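Local coordinates for protein alpha-1,3-glucanase (Bacillus circulans, PDB 5ZRU) that hydrolyses alpha-1,3-glucan, this chain being the catalytic unit of a glycoside hydrolase family 87 enzyme, at residues L277-I282 with K299-N304; V354-G359 with S363-S368; S309-V314 with C321-G326; E207-A212 with K218-P223; V325-Y328 with A333-A336. All coordinates share one frame; numbering follows the deposited sequence.

Contact 1 of 5, residues L277-I282 with K299-N304. With ZN (zinc ion), chain F; CA (calcium ion), chain L.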
# COMPACT_ATOMS: atom_id res chain seq x y z
N LEU A 277 19.92 11.79 -0.26
CA LEU A 277 19.40 11.59 1.08
C LEU A 277 19.34 10.10 1.37
O LEU A 277 19.15 9.28 0.46
CB LEU A 277 18.03 12.25 1.25
CG LEU A 277 16.81 11.72 0.50
CD1 LEU A 277 16.12 10.64 1.32
CD2 LEU A 277 15.83 12.87 0.20
N ASP A 278 19.54 9.75 2.64
CA ASP A 278 19.40 8.38 3.12
C ASP A 278 18.60 8.46 4.40
O ASP A 278 19.06 9.03 5.40
CB ASP A 278 20.75 7.71 3.36
CG ASP A 278 20.60 6.22 3.69
OD1 ASP A 278 20.36 5.43 2.78
OD2 ASP A 278 20.69 5.86 4.88
N PHE A 279 17.38 7.93 4.38
CA PHE A 279 16.43 8.06 5.48
C PHE A 279 15.99 6.66 5.84
O PHE A 279 15.52 5.93 4.97
CB PHE A 279 15.24 8.94 5.05
CG PHE A 279 14.30 9.29 6.17
CD1 PHE A 279 13.41 8.36 6.68
CD2 PHE A 279 14.29 10.59 6.68
CE1 PHE A 279 12.54 8.69 7.71
CE2 PHE A 279 13.41 10.93 7.72
CZ PHE A 279 12.54 9.98 8.23
N SER A 280 16.14 6.27 7.11
CA SER A 280 15.90 4.87 7.41
C SER A 280 15.53 4.66 8.87
O SER A 280 15.82 5.49 9.74
CB SER A 280 17.13 4.00 7.08
OG SER A 280 18.23 4.32 7.92
N HIS A 281 14.89 3.51 9.11
CA HIS A 281 14.78 2.88 10.43
C HIS A 281 13.90 3.68 11.38
O HIS A 281 14.22 3.89 12.55
CB HIS A 281 16.17 2.62 11.02
CG HIS A 281 16.85 1.45 10.37
ND1 HIS A 281 16.31 0.18 10.39
CD2 HIS A 281 17.97 1.38 9.62
CE1 HIS A 281 17.09 -0.63 9.71
NE2 HIS A 281 18.11 0.07 9.24
N ILE A 282 12.74 4.09 10.86
CA ILE A 282 11.80 4.95 11.57
C ILE A 282 10.40 4.47 11.24
O ILE A 282 10.12 4.09 10.10
CB ILE A 282 12.00 6.42 11.17
CG1 ILE A 282 13.29 6.96 11.79
CG2 ILE A 282 10.81 7.29 11.55
CD1 ILE A 282 13.86 8.14 11.07
N LYS A 299 1.44 13.78 2.63
CA LYS A 299 2.02 12.47 2.37
C LYS A 299 3.16 12.22 3.36
O LYS A 299 3.74 13.15 3.92
CB LYS A 299 2.53 12.36 0.93
CG LYS A 299 1.48 12.57 -0.16
CD LYS A 299 1.47 14.01 -0.68
CE LYS A 299 0.58 14.14 -1.92
NZ LYS A 299 0.56 15.52 -2.48
N GLY A 300 3.47 10.94 3.58
CA GLY A 300 4.56 10.61 4.49
C GLY A 300 5.87 11.25 4.08
O GLY A 300 6.57 11.85 4.90
N PHE A 301 6.21 11.13 2.80
CA PHE A 301 7.43 11.71 2.23
C PHE A 301 7.07 12.42 0.94
O PHE A 301 6.38 11.85 0.09
CB PHE A 301 8.48 10.63 1.95
CG PHE A 301 8.89 9.83 3.16
CD1 PHE A 301 9.84 10.32 4.05
CD2 PHE A 301 8.33 8.58 3.40
CE1 PHE A 301 10.23 9.57 5.15
CE2 PHE A 301 8.72 7.82 4.50
CZ PHE A 301 9.66 8.32 5.38
N MET A 302 7.57 13.65 0.76
CA MET A 302 7.13 14.53 -0.32
C MET A 302 8.29 15.31 -0.93
O MET A 302 9.32 15.53 -0.28
CB MET A 302 6.10 15.56 0.18
CG MET A 302 4.82 14.99 0.70
SD MET A 302 3.80 16.30 1.44
CE MET A 302 4.39 16.31 3.15
N ASP A 303 8.08 15.71 -2.19
CA ASP A 303 8.82 16.76 -2.91
C ASP A 303 10.14 16.28 -3.51
O ASP A 303 10.11 15.39 -4.37
CB ASP A 303 8.97 17.99 -2.02
CG ASP A 303 7.63 18.59 -1.67
OD1 ASP A 303 6.81 18.77 -2.60
OD2 ASP A 303 7.36 18.86 -0.48
N ASN A 304 11.30 16.84 -3.12
CA ASN A 304 12.54 16.71 -3.90
C ASN A 304 13.48 15.66 -3.28
O ASN A 304 14.14 15.93 -2.27
CB ASN A 304 13.27 18.04 -4.01
CG ASN A 304 12.40 19.15 -4.55
OD1 ASN A 304 12.26 20.20 -3.93
ND2 ASN A 304 11.83 18.93 -5.73
ZN ZN F . 20.75 3.85 4.84
CA CA L . 19.93 -0.65 8.29
O HOH W 1 21.09 3.55 6.91
O HOH W 2 19.76 -1.63 6.31
O HOH W 3 21.19 1.31 7.79
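The rings of F279 and F301 meet as a T-shaped pair: the edge of F301 is driven against one face of F279, with the planes at 76° and the centroids 5.1 Å apart. The leading atom is CE1 of F301, which stands 3.6 Å from CE1 of F279, over the rim of that ring rather than its middle. F301 also stacks on F323 of the next coil, and I247 and I269 pack on F279. The F279 side chain leaves its strand with CG anti to the backbone N (chi1 -172°), which carries the ring inward to meet F301. Replacing F279 by alanine takes away that face, and the F301 ring would probably be left with a gap at its edge and freer to shift.

Strand 277-280 and strand 301-302 lie on different faces of a parallel beta-helix, the fold expected of this pectate-lyase-like domain, and the rings meet in its interior. D278 and S280 alternate with F279 and point the other way. D278 OD2 binds a zinc ion at 2.0 Å, a site completed by H312, H3 and a water, and S280 OG lies 3.1 Å from that same water. At the corner of the coil, H281 NE2 binds a calcium ion at 2.2 Å. Back on the inner side, L277 CD2 comes only within 4.3 Å of N304 O, while the amide of N304 turns away to R272 and D327.

Contact 2 of 5, residues V354-G359 with S363-S368; sequences VNFAQG and STVRNS
F356 reaches across to S363, T364 and V365, and its side chain can be followed outward. From CB, which heads for the opposite segment, CG sits beside the backbone N (chi1 -73°), and the ring is laid with its CD2-CE2-CZ side against segment 363-368. CD2 is 4.1 Å from S363 CB. Next, CE2 touches the peptide joining S363 to T364, lying 3.6 Å from T364 N. CZ ends the run against CG2 of V365 at 3.7 Å. S363 CB is over one face of the F356 ring, 4.0 Å from the ring centroid and 24° off the normal, a CH-pi contact. T364 C lies at the ring edge, and V365 CG2 comes in obliquely.

These are two walls of one coil of the parallel beta-helix, joined by a short turn. Strands 354-357 and 364-366 run nearly antiparallel in direction, at 162°, yet their axes stay 9.3 Å apart and their backbone pairing is with the coils on each side: V354 and F356 bond to strand 378-381, N355 to strand 323-325. Side chains therefore fill the space between the walls. V354 and V365 reach toward each other tip to tip, CG1 of V354 standing 3.8 Å from CG2 of V365, and I341 of the preceding coil packs against both valines and against F356. The hydroxyl of S363 bonds to S361 O in the connecting turn.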
# COMPACT_ATOMS: atom_id res chain seq x y z
N VAL A 354 2.85 4.54 -3.10
CA VAL A 354 3.98 5.29 -3.65
C VAL A 354 3.59 5.76 -5.04
O VAL A 354 3.11 4.96 -5.85
CB VAL A 354 5.27 4.44 -3.76
CG1 VAL A 354 6.41 5.28 -4.41
CG2 VAL A 354 5.71 3.89 -2.41
N ASN A 355 3.80 7.04 -5.32
CA ASN A 355 3.66 7.53 -6.68
C ASN A 355 4.96 8.20 -7.12
O ASN A 355 5.42 9.14 -6.47
CB ASN A 355 2.48 8.50 -6.81
CG ASN A 355 2.05 8.71 -8.25
OD1 ASN A 355 2.87 9.03 -9.12
ND2 ASN A 355 0.77 8.51 -8.52
N PHE A 356 5.55 7.68 -8.19
CA PHE A 356 6.69 8.29 -8.88
C PHE A 356 6.14 9.24 -9.95
O PHE A 356 5.77 8.80 -11.03
CB PHE A 356 7.56 7.22 -9.52
CG PHE A 356 8.38 6.40 -8.55
CD1 PHE A 356 8.61 6.85 -7.25
CD2 PHE A 356 8.93 5.18 -8.94
CE1 PHE A 356 9.37 6.08 -6.36
CE2 PHE A 356 9.70 4.42 -8.06
CZ PHE A 356 9.93 4.88 -6.76
N ALA A 357 6.10 10.54 -9.66
CA ALA A 357 5.44 11.50 -10.54
C ALA A 357 6.44 12.53 -11.05
O ALA A 357 7.61 12.53 -10.67
CB ALA A 357 4.27 12.18 -9.82
N GLN A 358 5.96 13.42 -11.92
CA GLN A 358 6.74 14.61 -12.31
C GLN A 358 8.12 14.25 -12.85
O GLN A 358 9.12 14.91 -12.52
CB GLN A 358 6.86 15.58 -11.13
CG GLN A 358 5.60 16.38 -10.88
CD GLN A 358 5.32 17.31 -12.03
OE1 GLN A 358 4.56 16.98 -12.95
NE2 GLN A 358 5.93 18.49 -12.00
N GLY A 359 8.20 13.19 -13.65
CA GLY A 359 9.44 12.82 -14.29
C GLY A 359 10.41 12.03 -13.44
O GLY A 359 11.54 11.81 -13.88
N SER A 363 14.00 4.89 -10.84
CA SER A 363 13.75 4.76 -9.42
C SER A 363 12.99 3.46 -9.16
O SER A 363 12.40 2.87 -10.07
CB SER A 363 12.97 5.97 -8.89
OG SER A 363 13.74 7.16 -9.04
N THR A 364 13.01 3.03 -7.90
CA THR A 364 12.63 1.66 -7.57
C THR A 364 11.88 1.61 -6.24
O THR A 364 12.25 2.30 -5.29
CB THR A 364 13.88 0.76 -7.49
OG1 THR A 364 14.59 0.81 -8.74
CG2 THR A 364 13.49 -0.69 -7.18
N VAL A 365 10.84 0.77 -6.18
CA VAL A 365 10.31 0.28 -4.91
C VAL A 365 10.53 -1.22 -4.89
O VAL A 365 10.11 -1.92 -5.82
CB VAL A 365 8.81 0.61 -4.72
CG1 VAL A 365 8.33 0.06 -3.38
CG2 VAL A 365 8.55 2.11 -4.82
N ARG A 366 11.20 -1.72 -3.85
CA ARG A 366 11.48 -3.15 -3.82
C ARG A 366 11.45 -3.70 -2.40
O ARG A 366 11.65 -2.99 -1.42
CB ARG A 366 12.82 -3.48 -4.49
CG ARG A 366 14.03 -2.92 -3.80
CD ARG A 366 15.31 -3.19 -4.62
NE ARG A 366 16.49 -2.73 -3.91
CZ ARG A 366 17.66 -2.45 -4.47
NH1 ARG A 366 17.82 -2.58 -5.79
NH2 ARG A 366 18.67 -2.02 -3.73
N ASN A 367 11.19 -5.01 -2.33
CA ASN A 367 11.13 -5.77 -1.09
C ASN A 367 10.34 -5.04 -0.01
O ASN A 367 10.79 -4.88 1.13
CB ASN A 367 12.52 -6.14 -0.57
CG ASN A 367 12.46 -7.30 0.39
OD1 ASN A 367 11.91 -8.34 0.07
ND2 ASN A 367 12.99 -7.10 1.59
N SER A 368 9.13 -4.63 -0.35
CA SER A 368 8.32 -3.83 0.56
C SER A 368 6.91 -4.40 0.66
O SER A 368 6.42 -5.10 -0.23
CB SER A 368 8.26 -2.37 0.11
OG SER A 368 9.55 -1.76 0.21

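Contact 3 of 5, residues S309-V314 with C321-G326. With ZN (zinc ion), chain F.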
# COMPACT_ATOMS: atom_id res chain seq x y z
N SER A 309 19.17 8.57 -4.03
CA SER A 309 18.76 8.57 -2.63
C SER A 309 18.12 7.23 -2.25
O SER A 309 17.75 6.42 -3.10
CB SER A 309 17.79 9.71 -2.35
OG SER A 309 18.42 10.97 -2.56
N LYS A 310 18.04 6.98 -0.94
CA LYS A 310 17.35 5.81 -0.44
C LYS A 310 16.46 6.21 0.73
O LYS A 310 16.91 6.93 1.63
CB LYS A 310 18.32 4.72 0.04
CG LYS A 310 19.25 4.16 -1.00
CD LYS A 310 19.61 2.72 -0.62
CE LYS A 310 20.40 2.01 -1.71
NZ LYS A 310 21.82 2.42 -1.72
N VAL A 311 15.22 5.73 0.73
CA VAL A 311 14.39 5.69 1.92
C VAL A 311 14.13 4.21 2.16
O VAL A 311 13.49 3.55 1.33
CB VAL A 311 13.08 6.48 1.78
CG1 VAL A 311 12.31 6.49 3.12
CG2 VAL A 311 13.36 7.90 1.29
N HIS A 312 14.65 3.67 3.26
CA HIS A 312 14.62 2.23 3.41
C HIS A 312 14.38 1.84 4.86
O HIS A 312 14.69 2.60 5.78
CB HIS A 312 15.93 1.60 2.89
CG HIS A 312 17.14 1.94 3.71
ND1 HIS A 312 17.55 1.19 4.79
CD2 HIS A 312 18.06 2.94 3.58
CE1 HIS A 312 18.65 1.71 5.30
NE2 HIS A 312 18.98 2.77 4.58
N ASN A 313 13.79 0.66 5.05
CA ASN A 313 13.48 0.17 6.39
C ASN A 313 12.67 1.20 7.17
O ASN A 313 12.98 1.56 8.31
CB ASN A 313 14.77 -0.19 7.14
CG ASN A 313 15.51 -1.34 6.49
OD1 ASN A 313 16.30 -1.14 5.56
ND2 ASN A 313 15.27 -2.54 6.98
N VAL A 314 11.62 1.72 6.54
CA VAL A 314 10.69 2.60 7.22
C VAL A 314 9.32 1.93 7.27
O VAL A 314 9.02 1.00 6.51
CB VAL A 314 10.59 4.00 6.57
CG1 VAL A 314 11.93 4.75 6.67
CG2 VAL A 314 10.10 3.91 5.11
N CYS A 321 -0.69 9.87 1.10
CA CYS A 321 0.00 8.81 0.40
C CYS A 321 1.21 8.45 1.24
O CYS A 321 1.68 9.26 2.05
CB CYS A 321 0.48 9.23 -1.00
SG CYS A 321 -0.76 9.97 -2.08
N GLY A 322 1.74 7.25 1.03
CA GLY A 322 2.99 6.89 1.69
C GLY A 322 4.13 7.78 1.22
O GLY A 322 4.81 8.44 2.02
N PHE A 323 4.35 7.78 -0.09
CA PHE A 323 5.35 8.58 -0.78
C PHE A 323 4.71 9.29 -1.96
O PHE A 323 4.01 8.66 -2.75
CB PHE A 323 6.50 7.71 -1.35
CG PHE A 323 7.39 7.08 -0.31
CD1 PHE A 323 6.94 6.02 0.47
CD2 PHE A 323 8.68 7.55 -0.13
CE1 PHE A 323 7.78 5.43 1.41
CE2 PHE A 323 9.51 6.97 0.80
CZ PHE A 323 9.07 5.91 1.57
N TRP A 324 5.01 10.58 -2.13
CA TRP A 324 4.71 11.27 -3.39
C TRP A 324 5.99 11.92 -3.90
O TRP A 324 6.40 12.97 -3.40
CB TRP A 324 3.59 12.30 -3.24
CG TRP A 324 3.11 12.76 -4.57
CD1 TRP A 324 3.65 13.74 -5.36
CD2 TRP A 324 1.99 12.23 -5.30
NE1 TRP A 324 2.93 13.85 -6.54
CE2 TRP A 324 1.90 12.94 -6.51
CE3 TRP A 324 1.05 11.23 -5.03
CZ2 TRP A 324 0.91 12.68 -7.46
CZ3 TRP A 324 0.06 10.97 -5.98
CH2 TRP A 324 0.00 11.69 -7.17
N VAL A 325 6.64 11.29 -4.87
CA VAL A 325 7.94 11.74 -5.36
C VAL A 325 7.69 12.66 -6.55
O VAL A 325 7.22 12.21 -7.59
CB VAL A 325 8.84 10.56 -5.73
CG1 VAL A 325 10.26 11.03 -6.08
CG2 VAL A 325 8.88 9.58 -4.57
N GLY A 326 8.00 13.94 -6.39
CA GLY A 326 7.76 14.87 -7.48
C GLY A 326 7.95 16.32 -7.11
O GLY A 326 7.53 16.77 -6.04
ZN ZN F . 20.75 3.85 4.84
O HOH W 1 21.09 3.55 6.91
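V311 and F323 face each other across the interior of the parallel beta-helix, V311 from strand 310-312 and F323 from strand 323-325, which belong to separate walls of the coil.

The contact between the walls is apolar. The phenyl ring points its far end at V311 and takes the valine at its edge, near its own plane: F323 CZ is 3.6 Å from V311 CG1, and F323 CE2 is 3.7 Å from V311 CB. V311 and F323 approach from opposite directions, and so do V314 and F323; V314 CG2 is 4.2 Å from F323 CZ, also at the ring edge. With chi1 at -175°, V311 turns CG1 to the side remote from its own N, which brings that methyl to the ring edge. The chain bends at N313, and V314 beyond the corner still packs inward. V354 and I341 touch the F323 ring from the following coil and from strand 340-342.

The polar interactions lie on the outer side of strand 310-312. H312 points away from F323, and its NE2 binds the zinc ion at 2.1 Å, alongside D278, H3 and a water. On strand 323-325 the outward residue is W324, whose indole takes K299 in a cation-pi contact and whose NE1 bonds to Y328 OH.

The zinc bond and a second bond on the other nitrogen together hold the rotation of the H312 imidazole: H312 ND1 donates to N313 OD1 at 2.8 Å and 172°, along a lone pair of that oxygen in the carbonyl plane, and OD1 lies in the plane of the imidazole.

Contact 4 of 5, residues E207-A212 with K218-P223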
# COMPACT_ATOMS: atom_id res chain seq x y z
N GLU A 207 14.19 20.50 13.69
CA GLU A 207 14.66 21.51 12.74
C GLU A 207 16.07 21.96 13.07
O GLU A 207 16.92 22.08 12.17
CB GLU A 207 13.70 22.70 12.72
CG GLU A 207 12.43 22.42 11.95
CD GLU A 207 11.37 23.48 12.16
OE1 GLU A 207 11.69 24.54 12.74
OE2 GLU A 207 10.21 23.22 11.75
N ALA A 208 16.34 22.23 14.35
CA ALA A 208 17.69 22.63 14.75
C ALA A 208 18.69 21.52 14.47
O ALA A 208 19.82 21.78 14.04
CB ALA A 208 17.70 23.00 16.24
N ALA A 209 18.29 20.26 14.71
CA ALA A 209 19.18 19.14 14.48
C ALA A 209 19.51 18.98 13.00
O ALA A 209 20.65 18.64 12.64
CB ALA A 209 18.55 17.86 15.04
N VAL A 210 18.53 19.22 12.12
CA VAL A 210 18.79 19.19 10.69
C VAL A 210 19.86 20.22 10.32
O VAL A 210 20.82 19.91 9.62
CB VAL A 210 17.49 19.42 9.89
CG1 VAL A 210 17.82 19.65 8.42
CG2 VAL A 210 16.57 18.21 10.04
N ASN A 211 19.69 21.46 10.79
CA ASN A 211 20.67 22.50 10.48
C ASN A 211 22.06 22.12 10.97
O ASN A 211 23.05 22.33 10.27
CB ASN A 211 20.25 23.84 11.09
CG ASN A 211 19.04 24.44 10.40
OD1 ASN A 211 18.72 24.10 9.26
ND2 ASN A 211 18.36 25.35 11.09
N ALA A 212 22.15 21.55 12.17
CA ALA A 212 23.46 21.19 12.70
C ALA A 212 24.07 20.03 11.92
O ALA A 212 25.29 20.00 11.69
CB ALA A 212 23.36 20.84 14.17
N LYS A 218 27.36 15.71 9.56
CA LYS A 218 27.17 14.54 10.41
C LYS A 218 25.82 13.88 10.13
O LYS A 218 24.87 14.52 9.67
CB LYS A 218 27.26 14.92 11.89
CG LYS A 218 28.65 15.37 12.31
CD LYS A 218 28.68 15.76 13.78
CE LYS A 218 30.09 16.13 14.23
NZ LYS A 218 30.11 16.55 15.66
N ILE A 219 25.75 12.57 10.43
CA ILE A 219 24.48 11.86 10.42
C ILE A 219 23.54 12.47 11.45
O ILE A 219 23.96 12.84 12.56
CB ILE A 219 24.71 10.37 10.72
CG1 ILE A 219 25.42 9.68 9.55
CG2 ILE A 219 23.41 9.64 11.06
CD1 ILE A 219 25.98 8.33 9.95
N LEU A 220 22.25 12.56 11.11
CA LEU A 220 21.21 12.93 12.07
C LEU A 220 20.58 11.65 12.61
O LEU A 220 19.92 10.92 11.87
CB LEU A 220 20.15 13.83 11.43
CG LEU A 220 18.94 14.18 12.31
CD1 LEU A 220 19.39 14.70 13.66
CD2 LEU A 220 18.02 15.20 11.61
N TYR A 221 20.76 11.39 13.90
CA TYR A 221 20.22 10.22 14.57
C TYR A 221 18.97 10.59 15.36
O TYR A 221 18.93 11.64 16.02
CB TYR A 221 21.28 9.63 15.51
CG TYR A 221 20.86 8.40 16.31
CD1 TYR A 221 20.61 7.19 15.68
CD2 TYR A 221 20.79 8.45 17.70
CE1 TYR A 221 20.26 6.07 16.41
CE2 TYR A 221 20.44 7.32 18.45
CZ TYR A 221 20.19 6.14 17.78
OH TYR A 221 19.86 5.02 18.49
N ILE A 222 17.96 9.74 15.28
CA ILE A 222 16.76 9.87 16.11
C ILE A 222 16.73 8.64 17.02
O ILE A 222 16.54 7.52 16.53
CB ILE A 222 15.48 9.97 15.26
CG1 ILE A 222 15.59 11.12 14.27
CG2 ILE A 222 14.26 10.19 16.17
CD1 ILE A 222 14.49 11.12 13.22
N PRO A 223 16.92 8.80 18.34
CA PRO A 223 17.02 7.62 19.21
C PRO A 223 15.68 6.94 19.40
O PRO A 223 14.66 7.40 18.88
CB PRO A 223 17.54 8.21 20.53
CG PRO A 223 17.04 9.60 20.52
CD PRO A 223 17.14 10.05 19.08
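A helix lying against the first coil of the beta-helix makes this contact: A209 and V210 of helix 203-216 each meet one methyl of L220 on strand 220-222. The helix's place is consistent with the N-terminal capping helix common in pectate-lyase-like beta-helices.

The touching is all between methyl groups, and L220 shares its two between two neighbours in the helix. Its CD1 meets A209 CB at 3.5 Å, and its CD2 meets V210 CG2 at 3.7 Å, so the forked tip straddles successive residues. A chi1 of 174° swings L220 CG to the carbonyl side, opposite its own N, stretching the branch out toward the helix. V210 comes at it differently: its CB points away from the strand, but CG2 is swung beside the backbone N and crosses L220 at a slant. The nearest CA pair, V210 and L220, is 6.9 Å apart. The helix is regular here, with N211 N bonded to E207 O at 3.2 Å and A212 N to A208 O at 3.0 Å.

Around this pair, L220 also packs on A213 of the helix and V187 of strand 187-188, and V210 on I245. I222, farther along the strand, reaches F206. In the wall itself strand 220-222 runs parallel between strand 187-188, bonded through Y221, and strand 245-249, bonded through L220.

Contact 5 of 5, residues V325-Y328 with A333-A336; sequences VGDY and AIIA
This contact closes a loop on itself: D327 and I334 are the main partners, on the two arms of the excursion that leaves strand 323-325 and returns to strand 340-342 at one edge of the beta-helix. The arms run in broadly opposed directions, and their nearest CA atoms, D327 and A333, lie 5.9 Å apart.

A direct hydrogen bond joins them. I334 N donates to D327 OD2 at 3.1 Å, with an angle of 154°, arriving above the carboxylate plane by 38°. At chi1 174° the D327 side chain extends trans to its own N, and this carries the carboxylate across to the other arm. The same OD2 packs against A333 CA at 3.4 Å, and I334 CG1 lies across the carboxylate, 3.6 Å from D327 CG. A water-mediated link runs beside this bond: one water accepts from D327 N at 2.9 Å and donates to I334 O at 2.6 Å. Farther down, the arms meet through V325 CG1 and A336 CB, 3.7 Å apart.

The other oxygen of the carboxylate, OD1, accepts from H330 ND1, from A329 N in an Asx turn, and from N304 ND2, a set of donors that would tend to stabilise its negative charge. An alanine in place of D327 removes the carboxylate, which would probably leave I334 N and H330 ND1 without their acceptor and the two arms less firmly tied.

Strand 304-305 flanks the loop from the coil before, F305 touching V325 and A336 while N304 touches I334; on the other side F356 of strand 354-357 packs on V325, and Q358 beyond it bonds to D327 O.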
# COMPACT_ATOMS: atom_id res chain seq x y z
N VAL A 325 6.64 11.29 -4.87
CA VAL A 325 7.94 11.74 -5.36
C VAL A 325 7.69 12.66 -6.55
O VAL A 325 7.22 12.21 -7.59
CB VAL A 325 8.84 10.56 -5.73
CG1 VAL A 325 10.26 11.03 -6.08
CG2 VAL A 325 8.88 9.58 -4.57
N GLY A 326 8.00 13.94 -6.39
CA GLY A 326 7.76 14.87 -7.48
C GLY A 326 7.95 16.32 -7.11
O GLY A 326 7.53 16.77 -6.04
N ASP A 327 8.58 17.06 -8.01
CA ASP A 327 8.85 18.48 -7.81
C ASP A 327 7.72 19.33 -8.38
O ASP A 327 7.36 19.18 -9.55
CB ASP A 327 10.16 18.89 -8.47
CG ASP A 327 10.37 20.38 -8.41
OD1 ASP A 327 10.32 20.93 -7.28
OD2 ASP A 327 10.58 21.00 -9.47
N TYR A 328 7.20 20.24 -7.56
CA TYR A 328 6.24 21.24 -8.01
C TYR A 328 6.74 22.66 -7.75
O TYR A 328 5.98 23.62 -7.95
CB TYR A 328 4.88 21.02 -7.33
CG TYR A 328 4.37 19.64 -7.62
CD1 TYR A 328 3.61 19.39 -8.76
CD2 TYR A 328 4.71 18.57 -6.80
CE1 TYR A 328 3.18 18.12 -9.05
CE2 TYR A 328 4.28 17.29 -7.09
CZ TYR A 328 3.51 17.07 -8.20
OH TYR A 328 3.08 15.79 -8.50
N ALA A 333 10.81 21.79 -14.01
CA ALA A 333 10.81 20.94 -12.83
C ALA A 333 12.10 20.14 -12.74
O ALA A 333 12.67 19.72 -13.75
CB ALA A 333 9.61 19.99 -12.86
N ILE A 334 12.59 19.95 -11.51
CA ILE A 334 13.71 19.05 -11.29
C ILE A 334 13.12 17.68 -10.98
O ILE A 334 11.91 17.56 -10.74
CB ILE A 334 14.64 19.54 -10.17
CG1 ILE A 334 13.89 19.74 -8.86
CG2 ILE A 334 15.35 20.83 -10.60
CD1 ILE A 334 14.80 20.08 -7.69
N ILE A 335 13.95 16.63 -11.01
CA ILE A 335 13.45 15.27 -10.82
C ILE A 335 14.32 14.52 -9.84
O ILE A 335 15.52 14.80 -9.69
CB ILE A 335 13.36 14.47 -12.14
CG1 ILE A 335 14.76 14.08 -12.64
CG2 ILE A 335 12.57 15.24 -13.21
CD1 ILE A 335 14.74 13.03 -13.75
N ALA A 336 13.71 13.55 -9.18
CA ALA A 336 14.45 12.49 -8.53
C ALA A 336 14.89 11.47 -9.57
O ALA A 336 14.12 11.09 -10.45
CB ALA A 336 13.58 11.80 -7.47
O HOH W 4 10.04 15.78 -10.22

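Contacts 1, 2 and 3 lie along the interior of the beta-helix, 1 and 3 having centres about 5 Å apart and 2 and 3 about 8 Å. Contacts 1 and 3 share the zinc ion, and H281 N probably hydrogen-bonds to N313 O at 2.8 Å where both coils turn. Contact 2 joins contact 3 through A357 N and V325 O, 2.9 Å apart. Contact 5 continues from contact 3 at V325 and is tied to contact 1 by N304 ND2 and D327 OD1 at 2.9 Å. Contact 4 lies toward the N-terminal end, probably as part of its cap, its centre about 14 Å from that of contact 1, touching it through I222 CD1 and I282 CD1 at 3.7 Å.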